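Local atomic coordinates of piwi domain-containing protein (Vanderwaltozyma polyspora, PDB entry 5THE), a protein that probably binds RNA, as the C-terminal, Piwi-containing lobe of an Argonaute protein from a budding yeast. Residues A433-F438 with S463-L468; G300-Q305 with L535-D540; L32-V37 with E57-W62. All coordinates share one frame; numbering follows the deposited sequence.

Interaction 1: residues A433-F438 with S463-L468; sequences AHFDFF and STSDYL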
# COMPACT_ATOMS: atom_id res chain seq x y z
N ALA A 433 6.41 -26.14 -14.93
CA ALA A 433 7.45 -25.44 -15.68
C ALA A 433 7.64 -24.00 -15.20
O ALA A 433 8.77 -23.50 -15.17
CB ALA A 433 7.12 -25.44 -17.18
N HIS A 434 6.57 -23.32 -14.83
CA HIS A 434 6.70 -21.94 -14.43
C HIS A 434 6.80 -21.82 -12.91
O HIS A 434 6.48 -22.74 -12.16
CB HIS A 434 5.54 -21.12 -14.99
CG HIS A 434 5.65 -20.90 -16.46
ND1 HIS A 434 4.64 -21.22 -17.35
CD2 HIS A 434 6.66 -20.41 -17.22
CE1 HIS A 434 5.02 -20.93 -18.58
NE2 HIS A 434 6.25 -20.43 -18.53
N PHE A 435 7.28 -20.67 -12.47
CA PHE A 435 7.70 -20.45 -11.09
C PHE A 435 6.56 -19.73 -10.35
O PHE A 435 6.61 -18.53 -10.10
CB PHE A 435 9.01 -19.64 -11.09
CG PHE A 435 9.76 -19.66 -9.77
CD1 PHE A 435 9.22 -20.23 -8.64
CD2 PHE A 435 11.03 -19.09 -9.69
CE1 PHE A 435 9.91 -20.24 -7.45
CE2 PHE A 435 11.73 -19.10 -8.50
CZ PHE A 435 11.17 -19.67 -7.38
N ASP A 436 5.52 -20.49 -10.00
CA ASP A 436 4.38 -19.89 -9.33
C ASP A 436 4.08 -20.60 -8.01
O ASP A 436 4.51 -21.74 -7.76
CB ASP A 436 3.13 -19.86 -10.24
CG ASP A 436 2.53 -21.24 -10.46
OD1 ASP A 436 3.27 -22.21 -10.69
OD2 ASP A 436 1.28 -21.36 -10.42
N PHE A 437 3.37 -19.89 -7.15
CA PHE A 437 2.97 -20.42 -5.85
C PHE A 437 1.81 -19.59 -5.34
O PHE A 437 1.62 -18.44 -5.74
CB PHE A 437 4.14 -20.45 -4.85
CG PHE A 437 4.87 -19.15 -4.71
CD1 PHE A 437 4.40 -18.16 -3.86
CD2 PHE A 437 6.04 -18.92 -5.42
CE1 PHE A 437 5.08 -16.97 -3.73
CE2 PHE A 437 6.72 -17.72 -5.30
CZ PHE A 437 6.24 -16.74 -4.46
N PHE A 438 1.01 -20.20 -4.48
CA PHE A 438 -0.06 -19.51 -3.78
C PHE A 438 0.37 -19.27 -2.35
O PHE A 438 1.01 -20.13 -1.73
CB PHE A 438 -1.36 -20.32 -3.75
CG PHE A 438 -2.01 -20.52 -5.08
CD1 PHE A 438 -1.60 -21.55 -5.92
CD2 PHE A 438 -3.07 -19.72 -5.48
CE1 PHE A 438 -2.21 -21.76 -7.14
CE2 PHE A 438 -3.70 -19.92 -6.70
CZ PHE A 438 -3.28 -20.94 -7.53
N SER A 463 17.17 -16.66 -6.70
CA SER A 463 16.19 -16.78 -5.63
C SER A 463 15.61 -18.19 -5.61
O SER A 463 15.24 -18.74 -6.65
CB SER A 463 15.06 -15.78 -5.82
OG SER A 463 15.59 -14.47 -5.97
N THR A 464 15.52 -18.76 -4.42
CA THR A 464 14.86 -20.04 -4.22
C THR A 464 13.39 -19.82 -3.87
O THR A 464 12.99 -18.73 -3.44
CB THR A 464 15.51 -20.83 -3.09
OG1 THR A 464 15.33 -20.11 -1.87
CG2 THR A 464 17.00 -21.06 -3.36
N SER A 465 12.59 -20.87 -4.03
CA SER A 465 11.19 -20.78 -3.63
C SER A 465 11.06 -20.36 -2.17
O SER A 465 10.22 -19.52 -1.83
CB SER A 465 10.47 -22.10 -3.86
OG SER A 465 10.27 -22.31 -5.25
N ASP A 466 11.88 -20.93 -1.28
CA ASP A 466 11.77 -20.59 0.15
C ASP A 466 12.06 -19.11 0.39
O ASP A 466 11.39 -18.46 1.21
CB ASP A 466 12.73 -21.42 1.01
CG ASP A 466 12.26 -22.86 1.24
OD1 ASP A 466 13.14 -23.74 1.22
OD2 ASP A 466 11.05 -23.11 1.43
N TYR A 467 13.08 -18.57 -0.27
CA TYR A 467 13.41 -17.16 -0.13
C TYR A 467 12.27 -16.28 -0.64
O TYR A 467 11.80 -15.36 0.05
CB TYR A 467 14.71 -16.86 -0.88
CG TYR A 467 15.04 -15.39 -0.95
CD1 TYR A 467 15.49 -14.71 0.17
CD2 TYR A 467 14.88 -14.67 -2.13
CE1 TYR A 467 15.78 -13.36 0.14
CE2 TYR A 467 15.17 -13.31 -2.18
CZ TYR A 467 15.64 -12.68 -1.04
OH TYR A 467 15.93 -11.33 -1.04
N LEU A 468 11.77 -16.57 -1.85
CA LEU A 468 10.71 -15.74 -2.41
C LEU A 468 9.43 -15.87 -1.60
O LEU A 468 8.71 -14.88 -1.41
CB LEU A 468 10.45 -16.09 -3.87
CG LEU A 468 11.56 -15.74 -4.86
CD1 LEU A 468 11.04 -15.99 -6.27
CD2 LEU A 468 12.02 -14.30 -4.69
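In the RNase H-like Piwi domain, Phe435 and Phe437 on strand 435-440 pack against the start of helix 465-475, which follows the neighbouring antiparallel strand 452-459. The contact is buried and has no hydrogen bond across it. Phe435 carries most of it: with CG anti to the backbone N (chi1 -164°), its ring reaches out from the strand to the first turn of the helix. There CZ meets Leu468 CD1 at 3.8 Å, ring and leucine crossing at a slant, while the ring edge, near its own plane, faces Ser463 O, 4.0 Å from CE2. Its CE1 lies only 3.0 Å from Ser465 OG, a hydroxyl whose polar partner is Asp10. Phe437, two residues further along the strand, adds a looser touch, CZ to Leu468 CB at 4.3 Å. An alanine at Phe435 would be likely to open a gap between strand and helix, leaving Leu468 CD1 without its aromatic neighbour. The helix start that receives these rings is itself capped: Thr464 is the N-cap, and its OG1 accepts from Tyr467 N at 3.2 Å with an N-H...O angle of 163°.

Interaction 2: residues G300-Q305 with L535-D540; sequences GDYMLQ and LPQVND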
# COMPACT_ATOMS: atom_id res chain seq x y z
N GLY A 300 5.76 6.98 -4.21
CA GLY A 300 5.60 6.47 -5.56
C GLY A 300 5.27 7.57 -6.54
O GLY A 300 5.09 8.73 -6.18
N ASP A 301 5.23 7.18 -7.80
CA ASP A 301 4.80 8.05 -8.88
C ASP A 301 3.72 7.33 -9.67
O ASP A 301 3.62 6.11 -9.65
CB ASP A 301 5.97 8.44 -9.78
CG ASP A 301 6.87 9.47 -9.14
OD1 ASP A 301 6.35 10.54 -8.77
OD2 ASP A 301 8.07 9.19 -8.99
N TYR A 302 2.91 8.12 -10.37
CA TYR A 302 1.93 7.58 -11.30
C TYR A 302 2.10 8.26 -12.66
O TYR A 302 2.70 9.33 -12.75
CB TYR A 302 0.48 7.77 -10.80
CG TYR A 302 0.18 9.21 -10.53
CD1 TYR A 302 -0.09 10.11 -11.57
CD2 TYR A 302 0.20 9.70 -9.23
CE1 TYR A 302 -0.33 11.45 -11.32
CE2 TYR A 302 -0.04 11.03 -8.97
CZ TYR A 302 -0.31 11.90 -10.00
OH TYR A 302 -0.54 13.22 -9.71
N MET A 303 1.55 7.65 -13.70
CA MET A 303 1.51 8.29 -15.00
C MET A 303 0.32 7.76 -15.78
O MET A 303 -0.19 6.67 -15.50
CB MET A 303 2.80 8.06 -15.79
CG MET A 303 3.06 6.60 -16.09
SD MET A 303 4.63 6.41 -16.94
CE MET A 303 4.68 4.66 -17.11
N LEU A 304 -0.13 8.56 -16.73
CA LEU A 304 -1.18 8.14 -17.64
C LEU A 304 -0.57 7.24 -18.71
O LEU A 304 0.47 7.57 -19.27
CB LEU A 304 -1.84 9.36 -18.29
CG LEU A 304 -3.16 9.09 -18.98
CD1 LEU A 304 -4.21 8.66 -17.97
CD2 LEU A 304 -3.62 10.33 -19.73
N GLN A 305 -1.21 6.10 -18.96
CA GLN A 305 -0.74 5.21 -20.02
C GLN A 305 -1.02 5.83 -21.39
O GLN A 305 -1.70 6.85 -21.52
CB GLN A 305 -1.40 3.85 -19.92
CG GLN A 305 -0.99 3.04 -18.70
CD GLN A 305 0.18 2.14 -19.00
OE1 GLN A 305 1.34 2.57 -18.98
NE2 GLN A 305 -0.10 0.87 -19.29
N LEU A 535 -3.87 14.21 -16.41
CA LEU A 535 -3.42 13.65 -15.13
C LEU A 535 -2.18 14.41 -14.72
O LEU A 535 -1.05 13.94 -14.91
CB LEU A 535 -3.17 12.15 -15.24
CG LEU A 535 -2.84 11.39 -13.95
CD1 LEU A 535 -3.76 11.84 -12.83
CD2 LEU A 535 -2.99 9.91 -14.20
N PRO A 536 -2.35 15.60 -14.15
CA PRO A 536 -1.19 16.39 -13.73
C PRO A 536 -0.45 15.68 -12.61
O PRO A 536 -1.03 14.89 -11.86
CB PRO A 536 -1.81 17.70 -13.22
CG PRO A 536 -3.29 17.63 -13.57
CD PRO A 536 -3.61 16.18 -13.67
N GLN A 537 0.85 15.96 -12.54
CA GLN A 537 1.68 15.42 -11.48
C GLN A 537 1.39 16.14 -10.19
O GLN A 537 1.10 17.34 -10.15
CB GLN A 537 3.16 15.55 -11.81
CG GLN A 537 3.63 14.54 -12.84
CD GLN A 537 3.38 13.13 -12.36
OE1 GLN A 537 3.77 12.78 -11.25
NE2 GLN A 537 2.68 12.32 -13.18
N VAL A 538 1.49 15.40 -9.11
CA VAL A 538 1.21 15.93 -7.81
C VAL A 538 2.30 16.94 -7.44
O VAL A 538 3.44 16.87 -7.93
CB VAL A 538 1.12 14.74 -6.84
CG1 VAL A 538 2.33 14.59 -6.01
CG2 VAL A 538 -0.17 14.75 -6.06
N ASN A 539 1.90 17.95 -6.67
CA ASN A 539 2.79 18.94 -6.09
C ASN A 539 4.08 18.30 -5.57
O ASN A 539 4.03 17.27 -4.89
CB ASN A 539 2.03 19.63 -4.94
CG ASN A 539 2.78 20.81 -4.34
OD1 ASN A 539 3.91 20.68 -3.89
ND2 ASN A 539 2.12 21.97 -4.34
N ASP A 540 5.22 18.91 -5.88
CA ASP A 540 6.51 18.37 -5.43
C ASP A 540 6.59 18.17 -3.92
O ASP A 540 7.40 17.35 -3.46
CB ASP A 540 7.66 19.27 -5.88
CG ASP A 540 8.10 19.00 -7.31
OD1 ASP A 540 7.71 17.95 -7.87
OD2 ASP A 540 8.83 19.84 -7.87
O HOH W 1 3.48 10.95 -9.51
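Tyr302 on strand 300-305 reaches into the segment 535-540. The touching parts, 301-304 of the strand and 535-538, run 165° apart, nearly antiparallel; the latter follow helix 531-534. The tight part is the far half of the tyrosine. Its CE1 sits 3.6 Å from Leu535 CG, the two side chains crossing obliquely, and its OH approaches Val538 CB to 3.6 Å. The same OH donates to Pro536 O over 2.8 Å, within the carbonyl plane and on a lone pair. Leu498 and Ala502 of helix 490-515 also touch the tyrosine. Leu304 CD1 meets Leu535 CD2 more loosely, at 4.2 Å. Towards the partly exposed side the contact turns polar. Gln537, bent at chi2 (-59°), doubles back so that its NE2 donates to Tyr302 O at 3.0 Å. Its OE1 accepts from a water that sits above one face of the Tyr302 ring, near the rim; this water also donates to Asp301 OD1 and accepts from Tyr302 N. Lys543 binds both Asp301 OD1 and Gln537 OE1, while Asn322 and Arg323 hold Asp301 OD2. Tyr302 is thus fixed at both ends, its backbone carbonyl and its hydroxyl each satisfied by the C-terminal segment, with apolar packing between them.

Interaction 3: residues L32-V37 with E57-W62; sequences LDAPVV and ESKGNW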
# COMPACT_ATOMS: atom_id res chain seq x y z
N LEU A 32 3.89 -21.18 6.50
CA LEU A 32 5.06 -20.41 6.88
C LEU A 32 4.82 -19.66 8.18
O LEU A 32 3.71 -19.23 8.49
CB LEU A 32 5.43 -19.42 5.77
CG LEU A 32 5.80 -20.03 4.41
CD1 LEU A 32 6.31 -18.96 3.45
CD2 LEU A 32 6.85 -21.13 4.58
N ASP A 33 5.89 -19.50 8.96
CA ASP A 33 5.80 -18.73 10.18
C ASP A 33 5.64 -17.24 9.87
O ASP A 33 6.07 -16.75 8.83
CB ASP A 33 7.03 -18.97 11.05
CG ASP A 33 7.14 -20.40 11.52
OD1 ASP A 33 6.09 -21.05 11.76
OD2 ASP A 33 8.28 -20.90 11.64
N ALA A 34 4.99 -16.53 10.79
CA ALA A 34 4.91 -15.08 10.68
C ALA A 34 6.27 -14.48 11.01
O ALA A 34 7.05 -15.08 11.75
CB ALA A 34 3.87 -14.52 11.64
N PRO A 35 6.59 -13.31 10.46
CA PRO A 35 7.76 -12.58 10.96
C PRO A 35 7.45 -12.00 12.33
O PRO A 35 6.30 -11.93 12.78
CB PRO A 35 7.97 -11.47 9.93
CG PRO A 35 6.57 -11.21 9.40
CD PRO A 35 5.89 -12.58 9.40
N VAL A 36 8.50 -11.54 12.99
CA VAL A 36 8.34 -10.78 14.22
C VAL A 36 7.86 -9.38 13.85
O VAL A 36 8.53 -8.66 13.11
CB VAL A 36 9.65 -10.73 15.01
CG1 VAL A 36 9.48 -9.90 16.25
CG2 VAL A 36 10.12 -12.14 15.34
N VAL A 37 6.69 -8.99 14.36
CA VAL A 37 6.22 -7.63 14.15
C VAL A 37 6.86 -6.73 15.19
O VAL A 37 6.87 -7.05 16.38
CB VAL A 37 4.68 -7.56 14.21
CG1 VAL A 37 4.23 -6.10 14.10
CG2 VAL A 37 4.05 -8.40 13.10
N GLU A 57 -6.12 -17.11 16.05
CA GLU A 57 -6.70 -15.93 15.42
C GLU A 57 -5.82 -14.71 15.59
O GLU A 57 -6.12 -13.67 14.98
CB GLU A 57 -8.09 -15.66 15.97
CG GLU A 57 -8.97 -16.89 15.89
CD GLU A 57 -10.43 -16.60 16.15
OE1 GLU A 57 -11.25 -17.51 15.97
OE2 GLU A 57 -10.75 -15.46 16.54
N SER A 58 -4.75 -14.82 16.35
CA SER A 58 -3.83 -13.71 16.55
C SER A 58 -2.69 -13.70 15.55
O SER A 58 -1.97 -12.71 15.47
CB SER A 58 -3.27 -13.74 17.99
OG SER A 58 -2.30 -14.75 18.16
N LYS A 59 -2.48 -14.78 14.79
CA LYS A 59 -1.45 -14.75 13.76
C LYS A 59 -1.85 -13.74 12.67
O LYS A 59 -2.94 -13.83 12.10
CB LYS A 59 -1.25 -16.13 13.14
CG LYS A 59 -0.03 -16.17 12.22
CD LYS A 59 0.19 -17.56 11.62
CE LYS A 59 1.48 -17.60 10.81
NZ LYS A 59 1.67 -18.93 10.13
N GLY A 60 -0.97 -12.77 12.41
CA GLY A 60 -1.29 -11.77 11.41
C GLY A 60 -2.46 -10.89 11.79
O GLY A 60 -3.19 -10.42 10.91
N ASN A 61 -2.67 -10.66 13.08
CA ASN A 61 -3.91 -10.02 13.54
C ASN A 61 -3.62 -9.56 14.96
O ASN A 61 -3.82 -10.30 15.92
CB ASN A 61 -5.08 -10.99 13.49
CG ASN A 61 -6.41 -10.36 13.94
OD1 ASN A 61 -7.27 -11.03 14.49
ND2 ASN A 61 -6.57 -9.10 13.73
N TRP A 62 -3.11 -8.34 15.09
CA TRP A 62 -2.76 -7.81 16.40
C TRP A 62 -3.53 -6.50 16.61
O TRP A 62 -4.42 -6.16 15.82
CB TRP A 62 -1.24 -7.63 16.53
CG TRP A 62 -0.67 -6.65 15.53
CD1 TRP A 62 -0.47 -5.31 15.70
CD2 TRP A 62 -0.27 -6.95 14.18
NE1 TRP A 62 0.04 -4.75 14.55
CE2 TRP A 62 0.17 -5.74 13.60
CE3 TRP A 62 -0.25 -8.11 13.41
CZ2 TRP A 62 0.64 -5.67 12.30
CZ3 TRP A 62 0.21 -8.04 12.11
CH2 TRP A 62 0.65 -6.82 11.57
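Ala34 in the extended loop 32-37 faces Lys59 and Gly60 at the corner of a type II beta turn running from Ser58 to Asn61, the CA atoms of Ala34 and Gly60 lying 7.1 Å apart. Gly60 takes the third position of the turn with positive phi, and Lys59 the second, from which its side chain projects towards the loop. Fully extended beyond CG, the lysine reaches past Ala34 with its last methylene, CE, 4.0 Å from Ala34 CB and 3.7 Å from Ala34 N. At its tip NZ donates to Leu32 O over 2.6 Å, the donor tilted modestly from the carbonyl plane and the approach bent (C=O...N 154°). Pro421 O takes a second bond from the same amine, so two backbone carbonyls grip a buried ammonium. Asp33 OD1 stays 5.2 Å from NZ, near enough perhaps to ease the charge but without a salt bridge. The second half of the contact is apolar. Val37 comes over one face of the Trp62 indole: CG2 makes a CH-pi contact, 4.2 Å from the centroid of the six-membered ring and 18° off its normal, and CG1 rests over the same ring system, 4.0 Å from CZ2. His247 meets Trp62 edge to face, and Phe39 adds another ring. A lysine-to-carbonyl bond from a type II turn and a valine over a tryptophan thus join two largely irregular connections ahead of the parallel sheet that begins with strand 77-85, consistent with the linker leading into the Rossmann-like MID domain of Argonautes.

Overall arrangement
All three contacts are largely buried, but they differ in chemistry. Interaction 1 is mainly apolar, a strand-to-helix packing made mostly by side chains; interaction 2 mixes aromatic packing with two direct bonds and a water at its partly exposed margin; interaction 3 divides into a lysine held by carbonyls and a valine on an indole. Interactions 1 and 2 both reach strands of the Piwi fold, with centres 33 Å apart, and the first is nested along the chain within the loop closed by the second. Interaction 3 joins largely irregular segments and lies closest to the nucleic acid, about 6 Å at the nearest atoms. Helix 465-475 connects it to interaction 1, since Leu32 touches Gln469, as Phe437 does.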